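Beta-glucuronidase (Dictyoglomus thermophilum, PDB 6XXW) probably cleaves terminal beta-D-glucuronic acid from glucuronides, as a retaining-type glycoside hydrolase of family 2. Local coordinates at residues S336-H341 with H548-A553; A510-H515 with F522-Q527; M530-V535 with A582-E587. All blocks are in the same frame, centred on the assembly; numbering follows the deposited sequence. Where two conformers were deposited one is given.

Overall arrangement
The three contacts lie in the TIM-barrel domain and run from the barrel strands out to its helical layer. Contact 1 joins strands 336-338 and 544-550, which sit on either side of strand 297-305 where the eight-stranded barrel closes. Contact 3, its centre about 15 Å away, pairs helices 524-538 and 580-591 outside the barrel and touches contact 1 through Ile549. The centre of contact 2 is about 14 Å from that of contact 3 and about 19 Å from that of contact 1; it builds the start of helix 524-538. Along the chain, contact 2 is nested within contact 1, whereas contacts 1 and 3 interleave. Pocket, helical layer and subunit interface thus draw on the same strand-helix succession.

Contact 1: S336-H341 with H548-A553; sequences SFRTSH and HIWNFA
His548 bridges to strand 336-338 through its ring, and following it outward shows how two strands that are not direct neighbours can still be joined. Its CB leads toward the other segment, and CG stands beside its own backbone N (chi1 -85°), which lays the imidazole along the chain from Ser336 to Arg338. ND1 meets a water at 2.9 Å, and that water accepts from Arg338 NE at 2.7 Å. CE1 lies against Phe337 CA at 3.6 Å. At the far end NE2 donates to Ser336 OG at 2.9 Å, the hydroxyl lying almost in the ring plane, so that the two ring nitrogens, held at separate points, fix the ring's rotation. The Arg338 guanidinium continues past the water to salt bridges with Glu362 and Glu505.

Farther along, Trp550 takes over. Its CZ3 edge faces Ser340 OG at 3.2 Å, a hydroxyl already bonded to the carbonyl of Lys306. Its CH2 lies 3.3 Å from His341 NE2; the two rings are nearly parallel, 16° apart, but slid so far that they barely overlap. His341 ND1 is hydrogen-bonded to Glu362, the same carboxylate that takes Arg338. Asn551 ND2 sits over one indole face.

Strand 297-305 runs between the two strands, whose axes differ by 50°. The arrangement is that of the C-terminal mouth of a TIM barrel, where glycosidases of this fold have their active site; a Tris molecule, probably from the crystallisation liquor, lies beside Trp550, consistent with a pocket.

Contact 2: A510-H515 with F522-Q527; sequences AISGFH and FTEEYQ
His515 and Glu525 are brought together by two turns of the side chains: the imidazole CG lies beside its own backbone N, opposite the carbonyl carbon, while the glutamate chain folds back at chi2 (78°). ND1 then donates to Glu525 OE2 at 2.7 Å, with the carboxylate oxygen in the ring plane and using its syn lone pair; the planes of ring and carboxylate stand 63° apart. Glu524 does the reverse, staying extended beyond CG (chi2 -167°) to reach the type II turn of Ile511 to Phe514. There its OE2 takes the Gly513 N-H at 2.8 Å in an almost straight bond, through the anti lone pair. Glycine suits this turn position, where the backbone would press a CB against the preceding carbonyl.

Backbone bonds complete the join. Phe514 O receives Glu524 N at 2.9 Å, and Ile511 N reaches Phe522 O at 3.0 Å. The side chain of Thr523 caps the helix as its N-cap, OG1 accepting from Tyr526 N at 3.2 Å; this hydroxyl is also bonded to the carbonyl of Leu520.

His515 NE2 also bonds Glu524 OE2 of a second subunit, and the pairing is reciprocal; Glu525 OE2 is hydrogen-bonded to His583 of that subunit as well. An alanine at His515 would remove both ring nitrogens and is likely to leave Glu525 OE2 without its imidazole partner in this chain and Glu524 of the second subunit without its cross-interface mate.

The loop following strand 501-505 is thus fastened to the start of helix 524-538, with Met580, at the start of helix 580-591, packed against both His515 and Glu525.

Contact 3: M530-V535 with A582-E587; sequences MIKRFV and AHFLKE
Phe584 reaches across from helix 582-587 to fill the gap between two helices whose segment axes come within 10.9 Å and are inclined at 28°, running in roughly the same direction. With CG anti to the backbone N (chi1 167°), its ring extends to the opposing helix and ends on three residues.

On the buried side, Ile531 CG2 touches both Phe584 CE2, at 4.2 Å, and Leu585 CD2, at 4.1 Å, the isoleucine and leucine side chains crossing at about a right angle. Val535 CG2 approaches the ring at its edge, 4.1 Å from CZ. Ile549 of strand 544-550 packs against Ile531 and Leu585, so this half rests on the barrel wall.

The other half faces solvent. Lys532 runs across Phe584 with its aliphatic part, CB 3.7 Å from CZ and CG 3.8 Å from CE1, and then bends at chi3; its ammonium leads away from the ring to a salt bridge with Glu529. The shortest approaches are therefore made by an exposed residue, against a residue that is itself partly exposed.

The chemistry is hydrocarbon against hydrocarbon, implying that shape and burial, and not directional bonds, hold these helices side by side.

Contact 1: S336-H341 with H548-A553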
loop_
_atom_site.group_PDB
_atom_site.type_symbol
_atom_site.label_atom_id
_atom_site.label_comp_id
_atom_site.label_asym_id
_atom_site.label_seq_id
_atom_site.Cartn_x
_atom_site.Cartn_y
_atom_site.Cartn_z
ATOM N N SER A 336 30.541 1.001 0.920
ATOM C CA SER A 336 30.869 -0.181 1.709
ATOM C C SER A 336 29.604 -0.914 2.134
ATOM O O SER A 336 28.525 -0.327 2.206
ATOM C CB SER A 336 31.677 0.199 2.962
ATOM O OG SER A 336 30.979 1.145 3.768
ATOM N N PHE A 337 29.755 -2.205 2.459
ATOM C CA PHE A 337 28.718 -2.903 3.210
ATOM C C PHE A 337 29.345 -4.022 4.027
ATOM O O PHE A 337 30.507 -4.383 3.843
ATOM C CB PHE A 337 27.588 -3.448 2.310
ATOM C CG PHE A 337 28.022 -4.496 1.324
ATOM C CD1 PHE A 337 28.028 -5.845 1.667
ATOM C CD2 PHE A 337 28.366 -4.135 0.030
ATOM C CE1 PHE A 337 28.415 -6.815 0.733
ATOM C CE2 PHE A 337 28.753 -5.093 -0.901
ATOM C CZ PHE A 337 28.775 -6.437 -0.547
ATOM N N ARG A 338 28.558 -4.553 4.956
ATOM C CA ARG A 338 28.929 -5.722 5.740
ATOM C C ARG A 338 28.099 -6.896 5.246
ATOM O O ARG A 338 26.915 -6.737 4.939
ATOM C CB ARG A 338 28.699 -5.481 7.250
ATOM C CG ARG A 338 28.923 -6.725 8.139
ATOM C CD ARG A 338 28.934 -6.376 9.642
ATOM N NE ARG A 338 27.716 -5.673 10.052
ATOM C CZ ARG A 338 26.773 -6.179 10.845
ATOM N NH1 ARG A 338 26.878 -7.411 11.342
ATOM N NH2 ARG A 338 25.724 -5.441 11.154
ATOM N N THR A 339 28.720 -8.073 5.137
ATOM C CA THR A 339 27.989 -9.276 4.739
ATOM C C THR A 339 27.272 -9.890 5.943
ATOM O O THR A 339 27.501 -11.033 6.338
ATOM C CB THR A 339 28.912 -10.301 4.076
ATOM O OG1 THR A 339 29.735 -10.952 5.058
ATOM C CG2 THR A 339 29.804 -9.657 2.987
ATOM N N SER A 340 26.382 -9.103 6.538
ATOM C CA SER A 340 25.521 -9.636 7.583
ATOM C C SER A 340 24.681 -10.783 7.024
ATOM O O SER A 340 24.093 -10.650 5.945
ATOM C CB SER A 340 24.638 -8.510 8.127
ATOM O OG SER A 340 24.279 -7.600 7.097
ATOM N N HIS A 341 24.657 -11.936 7.713
ATOM C CA HIS A 341 25.533 -12.288 8.835
ATOM C C HIS A 341 26.232 -13.606 8.519
ATOM O O HIS A 341 26.117 -14.566 9.274
ATOM C CB HIS A 341 24.740 -12.452 10.142
ATOM C CG HIS A 341 23.976 -11.230 10.555
ATOM N ND1 HIS A 341 24.597 -10.062 10.943
ATOM C CD2 HIS A 341 22.645 -10.996 10.639
ATOM C CE1 HIS A 341 23.681 -9.162 11.257
ATOM N NE2 HIS A 341 22.488 -9.703 11.078
ATOM N N HIS A 548 26.720 2.440 9.088
ATOM C CA HIS A 548 26.042 1.421 8.305
ATOM C C HIS A 548 24.600 1.339 8.792
ATOM O O HIS A 548 24.345 0.985 9.953
ATOM C CB HIS A 548 26.747 0.062 8.419
ATOM C CG HIS A 548 27.882 -0.125 7.450
ATOM N ND1 HIS A 548 28.509 -1.341 7.263
ATOM C CD2 HIS A 548 28.495 0.745 6.611
ATOM C CE1 HIS A 548 29.453 -1.214 6.347
ATOM N NE2 HIS A 548 29.474 0.044 5.940
ATOM N N ILE A 549 23.670 1.668 7.917
ATOM C CA ILE A 549 22.253 1.591 8.242
ATOM C C ILE A 549 21.789 0.146 8.088
ATOM O O ILE A 549 22.197 -0.560 7.162
ATOM C CB ILE A 549 21.445 2.555 7.346
ATOM C CG1 ILE A 549 21.692 4.023 7.740
ATOM C CG2 ILE A 549 19.935 2.283 7.446
ATOM C CD1 ILE A 549 23.019 4.637 7.259
ATOM N N TRP A 550 20.954 -0.310 9.015
ATOM C CA TRP A 550 20.243 -1.578 8.890
ATOM C C TRP A 550 18.841 -1.279 8.373
ATOM O O TRP A 550 18.081 -0.593 9.059
ATOM C CB TRP A 550 20.139 -2.267 10.248
ATOM C CG TRP A 550 19.610 -3.642 10.148
ATOM C CD1 TRP A 550 18.331 -4.063 10.383
ATOM C CD2 TRP A 550 20.349 -4.788 9.743
ATOM N NE1 TRP A 550 18.240 -5.419 10.161
ATOM C CE2 TRP A 550 19.467 -5.887 9.767
ATOM C CE3 TRP A 550 21.685 -4.995 9.379
ATOM C CZ2 TRP A 550 19.880 -7.188 9.447
ATOM C CZ3 TRP A 550 22.096 -6.289 9.048
ATOM C CH2 TRP A 550 21.195 -7.363 9.080
ATOM N N ASN A 551 18.472 -1.804 7.194
ATOM C CA ASN A 551 19.237 -2.731 6.340
ATOM C C ASN A 551 19.216 -2.131 4.939
ATOM O O ASN A 551 18.463 -1.187 4.699
ATOM C CB ASN A 551 18.590 -4.127 6.315
ATOM C CG ASN A 551 19.412 -5.173 5.546
ATOM O OD1 ASN A 551 19.377 -5.242 4.308
ATOM N ND2 ASN A 551 20.129 -6.016 6.287
ATOM N N PHE A 552 20.022 -2.677 4.023
ATOM C CA PHE A 552 19.916 -2.304 2.611
ATOM C C PHE A 552 18.482 -2.471 2.105
ATOM O O PHE A 552 17.915 -1.551 1.505
ATOM C CB PHE A 552 20.890 -3.142 1.774
ATOM C CG PHE A 552 20.806 -2.889 0.273
ATOM C CD1 PHE A 552 21.397 -1.767 -0.295
ATOM C CD2 PHE A 552 20.173 -3.806 -0.564
ATOM C CE1 PHE A 552 21.335 -1.539 -1.671
ATOM C CE2 PHE A 552 20.100 -3.595 -1.943
ATOM C CZ PHE A 552 20.687 -2.457 -2.502
ATOM N N ALA A 553 17.868 -3.631 2.351
ATOM C CA ALA A 553 16.534 -3.892 1.810
ATOM C C ALA A 553 15.717 -4.772 2.751
ATOM O O ALA A 553 16.273 -5.588 3.495
ATOM C CB ALA A 553 16.620 -4.574 0.437
HETATM O O HOH W 1 27.255 -3.148 9.145
#

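Contact 2: A510-H515 with F522-Q527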
loop_
_atom_site.group_PDB
_atom_site.type_symbol
_atom_site.label_atom_id
_atom_site.label_comp_id
_atom_site.label_asym_id
_atom_site.label_seq_id
_atom_site.Cartn_x
_atom_site.Cartn_y
_atom_site.Cartn_z
ATOM N N ALA A 510 9.900 0.338 8.355
ATOM C CA ALA A 510 9.014 1.269 7.657
ATOM C C ALA A 510 8.246 0.509 6.585
ATOM O O ALA A 510 8.852 -0.098 5.698
ATOM C CB ALA A 510 9.784 2.441 7.033
ATOM N N ILE A 511 6.921 0.513 6.677
ATOM C CA ILE A 511 6.105 -0.041 5.605
ATOM C C ILE A 511 6.044 0.993 4.490
ATOM O O ILE A 511 5.707 2.153 4.734
ATOM C CB ILE A 511 4.692 -0.390 6.099
ATOM C CG1 ILE A 511 4.729 -1.273 7.352
ATOM C CG2 ILE A 511 3.904 -1.061 4.969
ATOM C CD1 ILE A 511 5.571 -2.497 7.207
ATOM N N SER A 512 6.380 0.579 3.269
ATOM C CA SER A 512 6.300 1.489 2.134
ATOM C C SER A 512 4.878 2.037 1.993
ATOM O O SER A 512 3.911 1.278 1.963
ATOM C CB SER A 512 6.730 0.753 0.857
ATOM O OG SER A 512 6.802 1.652 -0.229
ATOM N N GLY A 513 4.739 3.360 1.939
ATOM C CA GLY A 513 3.419 3.951 1.879
ATOM C C GLY A 513 2.787 4.305 3.203
ATOM O O GLY A 513 1.762 4.996 3.205
ATOM N N PHE A 514 3.331 3.831 4.322
ATOM C CA PHE A 514 2.897 4.313 5.632
ATOM C C PHE A 514 3.566 5.652 5.903
ATOM O O PHE A 514 4.794 5.718 6.011
ATOM C CB PHE A 514 3.249 3.315 6.740
ATOM C CG PHE A 514 2.242 2.208 6.912
ATOM C CD1 PHE A 514 1.541 1.707 5.824
ATOM C CD2 PHE A 514 2.005 1.668 8.163
ATOM C CE1 PHE A 514 0.616 0.684 5.988
ATOM C CE2 PHE A 514 1.078 0.645 8.338
ATOM C CZ PHE A 514 0.382 0.156 7.249
ATOM N N HIS A 515 2.762 6.718 6.028
ATOM C CA HIS A 515 3.259 8.069 6.265
ATOM C C HIS A 515 2.573 8.659 7.483
ATOM O O HIS A 515 1.376 8.429 7.684
ATOM C CB HIS A 515 2.969 9.001 5.085
ATOM C CG HIS A 515 3.779 8.713 3.857
ATOM N ND1 HIS A 515 5.038 9.235 3.660
ATOM C CD2 HIS A 515 3.495 7.986 2.749
ATOM C CE1 HIS A 515 5.501 8.831 2.488
ATOM N NE2 HIS A 515 4.583 8.073 1.915
ATOM N N PHE A 522 6.955 2.752 12.270
ATOM C CA PHE A 522 6.593 1.988 11.070
ATOM C C PHE A 522 6.289 2.902 9.881
ATOM O O PHE A 522 5.984 2.395 8.800
ATOM C CB PHE A 522 5.427 1.006 11.294
ATOM C CG PHE A 522 5.797 -0.168 12.186
ATOM C CD1 PHE A 522 5.531 -0.130 13.551
ATOM C CD2 PHE A 522 6.425 -1.296 11.656
ATOM C CE1 PHE A 522 5.886 -1.206 14.387
ATOM C CE2 PHE A 522 6.783 -2.383 12.492
ATOM C CZ PHE A 522 6.514 -2.323 13.850
ATOM N N THR A 523 6.405 4.217 10.024
ATOM C CA THR A 523 6.223 5.108 8.886
ATOM C C THR A 523 7.576 5.421 8.248
ATOM O O THR A 523 8.628 5.296 8.875
ATOM C CB THR A 523 5.534 6.406 9.312
ATOM O OG1 THR A 523 6.375 7.117 10.227
ATOM C CG2 THR A 523 4.207 6.090 10.021
ATOM N N GLU A 524 7.532 5.830 6.976
ATOM C CA GLU A 524 8.756 6.256 6.305
ATOM C C GLU A 524 9.360 7.479 6.979
ATOM O O GLU A 524 10.591 7.617 7.027
ATOM C CB GLU A 524 8.473 6.539 4.821
ATOM C CG GLU A 524 7.921 5.334 4.059
ATOM C CD GLU A 524 7.949 5.527 2.536
ATOM O OE1 GLU A 524 8.864 6.229 2.041
ATOM O OE2 GLU A 524 7.060 4.984 1.846
ATOM N N GLU A 525 8.513 8.372 7.517
ATOM C CA GLU A 525 9.015 9.562 8.195
ATOM C C GLU A 525 9.824 9.192 9.431
ATOM O O GLU A 525 10.887 9.771 9.682
ATOM C CB GLU A 525 7.851 10.478 8.582
ATOM C CG GLU A 525 7.333 11.324 7.417
ATOM C CD GLU A 525 6.441 10.530 6.474
ATOM O OE1 GLU A 525 6.067 9.385 6.828
ATOM O OE2 GLU A 525 6.121 11.050 5.386
ATOM N N TYR A 526 9.320 8.248 10.233
ATOM C CA TYR A 526 10.022 7.895 11.457
ATOM C C TYR A 526 11.380 7.298 11.135
ATOM O O TYR A 526 12.380 7.629 11.783
ATOM C CB TYR A 526 9.185 6.926 12.292
ATOM C CG TYR A 526 9.667 6.819 13.729
ATOM C CD1 TYR A 526 10.717 5.962 14.066
ATOM C CD2 TYR A 526 9.100 7.592 14.733
ATOM C CE1 TYR A 526 11.180 5.867 15.370
ATOM C CE2 TYR A 526 9.543 7.496 16.045
ATOM C CZ TYR A 526 10.589 6.632 16.355
ATOM O OH TYR A 526 11.041 6.534 17.648
ATOM N N GLN A 527 11.435 6.430 10.118
ATOM C CA GLN A 527 12.706 5.840 9.719
ATOM C C GLN A 527 13.710 6.923 9.325
ATOM O O GLN A 527 14.867 6.901 9.767
ATOM C CB GLN A 527 12.482 4.837 8.582
ATOM C CG GLN A 527 13.783 4.276 7.983
ATOM C CD GLN A 527 13.527 3.437 6.735
ATOM O OE1 GLN A 527 12.654 3.754 5.933
ATOM N NE2 GLN A 527 14.294 2.369 6.570
#

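Contact 3: M530-V535 with A582-E587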
loop_
_atom_site.group_PDB
_atom_site.type_symbol
_atom_site.label_atom_id
_atom_site.label_comp_id
_atom_site.label_asym_id
_atom_site.label_seq_id
_atom_site.Cartn_x
_atom_site.Cartn_y
_atom_site.Cartn_z
ATOM N N MET A 530 14.735 9.155 12.522
ATOM C CA MET A 530 15.641 8.415 13.391
ATOM C C MET A 530 17.044 8.374 12.793
ATOM O O MET A 530 18.031 8.703 13.460
ATOM C CB MET A 530 15.102 7.001 13.608
ATOM C CG MET A 530 16.071 6.113 14.375
ATOM S SD MET A 530 15.456 4.422 14.515
ATOM C CE MET A 530 16.759 3.685 15.525
ATOM N N ILE A 531 17.148 8.009 11.517
ATOM C CA ILE A 531 18.461 7.878 10.896
ATOM C C ILE A 531 19.157 9.233 10.847
ATOM O O ILE A 531 20.354 9.348 11.145
ATOM C CB ILE A 531 18.316 7.234 9.500
ATOM C CG1 ILE A 531 18.105 5.722 9.643
ATOM C CG2 ILE A 531 19.517 7.537 8.624
ATOM C CD1 ILE A 531 17.653 5.037 8.361
ATOM N N LYS A 532 18.399 10.290 10.534
ATOM C CA LYS A 532 18.960 11.638 10.468
ATOM C C LYS A 532 19.532 12.078 11.811
ATOM O O LYS A 532 20.604 12.693 11.870
ATOM C CB LYS A 532 17.881 12.618 9.998
ATOM C CG LYS A 532 18.295 14.071 9.998
ATOM C CD LYS A 532 17.203 14.945 9.379
ATOM C CE LYS A 532 16.081 15.239 10.371
ATOM N NZ LYS A 532 15.150 16.313 9.879
ATOM N N ARG A 533 18.831 11.776 12.903
ATOM C CA ARG A 533 19.296 12.210 14.217
ATOM C C ARG A 533 20.507 11.405 14.669
ATOM O O ARG A 533 21.412 11.944 15.316
ATOM C CB ARG A 533 18.158 12.097 15.229
ATOM C CG ARG A 533 17.017 13.067 14.953
ATOM C CD ARG A 533 15.945 12.952 16.011
ATOM N NE ARG A 533 16.338 13.615 17.250
ATOM C CZ ARG A 533 15.492 14.248 18.057
ATOM N NH1 ARG A 533 14.201 14.302 17.752
ATOM N NH2 ARG A 533 15.932 14.822 19.170
ATOM N N PHE A 534 20.537 10.113 14.345
ATOM C CA PHE A 534 21.712 9.301 14.661
ATOM C C PHE A 534 22.966 9.872 13.990
ATOM O O PHE A 534 23.995 10.073 14.643
ATOM C CB PHE A 534 21.488 7.854 14.214
ATOM C CG PHE A 534 20.869 6.958 15.256
ATOM C CD1 PHE A 534 19.582 7.179 15.724
ATOM C CD2 PHE A 534 21.574 5.861 15.746
ATOM C CE1 PHE A 534 19.012 6.325 16.667
ATOM C CE2 PHE A 534 21.016 5.015 16.696
ATOM C CZ PHE A 534 19.731 5.240 17.153
ATOM N N VAL A 535 22.900 10.157 12.683
ATOM C CA VAL A 535 24.128 10.577 12.002
ATOM C C VAL A 535 24.545 11.996 12.377
ATOM O O VAL A 535 25.742 12.320 12.307
ATOM C CB VAL A 535 24.019 10.411 10.477
ATOM C CG1 VAL A 535 23.754 8.940 10.137
ATOM C CG2 VAL A 535 22.956 11.355 9.872
ATOM N N ALA A 582 16.093 6.638 1.678
ATOM C CA ALA A 582 17.112 6.445 0.642
ATOM C C ALA A 582 17.525 7.773 0.022
ATOM O O ALA A 582 18.705 7.995 -0.272
ATOM C CB ALA A 582 16.601 5.500 -0.447
ATOM N N HIS A 583 16.563 8.675 -0.189
ATOM C CA HIS A 583 16.906 9.967 -0.766
ATOM C C HIS A 583 17.635 10.861 0.230
ATOM O O HIS A 583 18.530 11.616 -0.168
ATOM C CB HIS A 583 15.636 10.618 -1.305
ATOM C CG HIS A 583 14.879 9.712 -2.218
ATOM N ND1 HIS A 583 15.262 9.498 -3.525
ATOM C CD2 HIS A 583 13.823 8.894 -1.993
ATOM C CE1 HIS A 583 14.437 8.629 -4.082
ATOM N NE2 HIS A 583 13.559 8.240 -3.173
ATOM N N PHE A 584 17.290 10.789 1.518
ATOM C CA PHE A 584 18.077 11.501 2.523
ATOM C C PHE A 584 19.531 11.031 2.505
ATOM O O PHE A 584 20.462 11.844 2.518
ATOM C CB PHE A 584 17.477 11.307 3.921
ATOM C CG PHE A 584 18.404 11.742 5.033
ATOM C CD1 PHE A 584 18.503 13.076 5.388
ATOM C CD2 PHE A 584 19.213 10.821 5.686
ATOM C CE1 PHE A 584 19.379 13.482 6.405
ATOM C CE2 PHE A 584 20.096 11.218 6.680
ATOM C CZ PHE A 584 20.177 12.552 7.042
ATOM N N LEU A 585 19.745 9.716 2.461
ATOM C CA LEU A 585 21.115 9.195 2.471
ATOM C C LEU A 585 21.868 9.573 1.199
ATOM O O LEU A 585 23.060 9.909 1.250
ATOM C CB LEU A 585 21.098 7.678 2.667
ATOM C CG LEU A 585 20.675 7.195 4.066
ATOM C CD1 LEU A 585 20.525 5.676 4.103
ATOM C CD2 LEU A 585 21.624 7.690 5.163
ATOM N N LYS A 586 21.194 9.540 0.045
ATOM C CA LYS A 586 21.854 9.966 -1.186
ATOM C C LYS A 586 22.368 11.392 -1.067
ATOM O O LYS A 586 23.486 11.697 -1.499
ATOM C CB LYS A 586 20.900 9.850 -2.378
ATOM C CG LYS A 586 21.536 10.166 -3.746
ATOM C CD LYS A 586 20.535 9.928 -4.873
ATOM C CE LYS A 586 20.984 10.550 -6.193
ATOM N NZ LYS A 586 22.213 9.928 -6.751
ATOM N N GLU A 587 21.559 12.284 -0.489
ATOM C CA GLU A 587 21.962 13.681 -0.389
ATOM C C GLU A 587 23.085 13.860 0.626
ATOM O O GLU A 587 24.062 14.568 0.353
ATOM C CB GLU A 587 20.760 14.556 -0.034
ATOM C CG GLU A 587 20.969 16.019 -0.407
ATOM C CD GLU A 587 20.333 16.977 0.582
ATOM O OE1 GLU A 587 20.865 18.094 0.759
ATOM O OE2 GLU A 587 19.297 16.613 1.180
#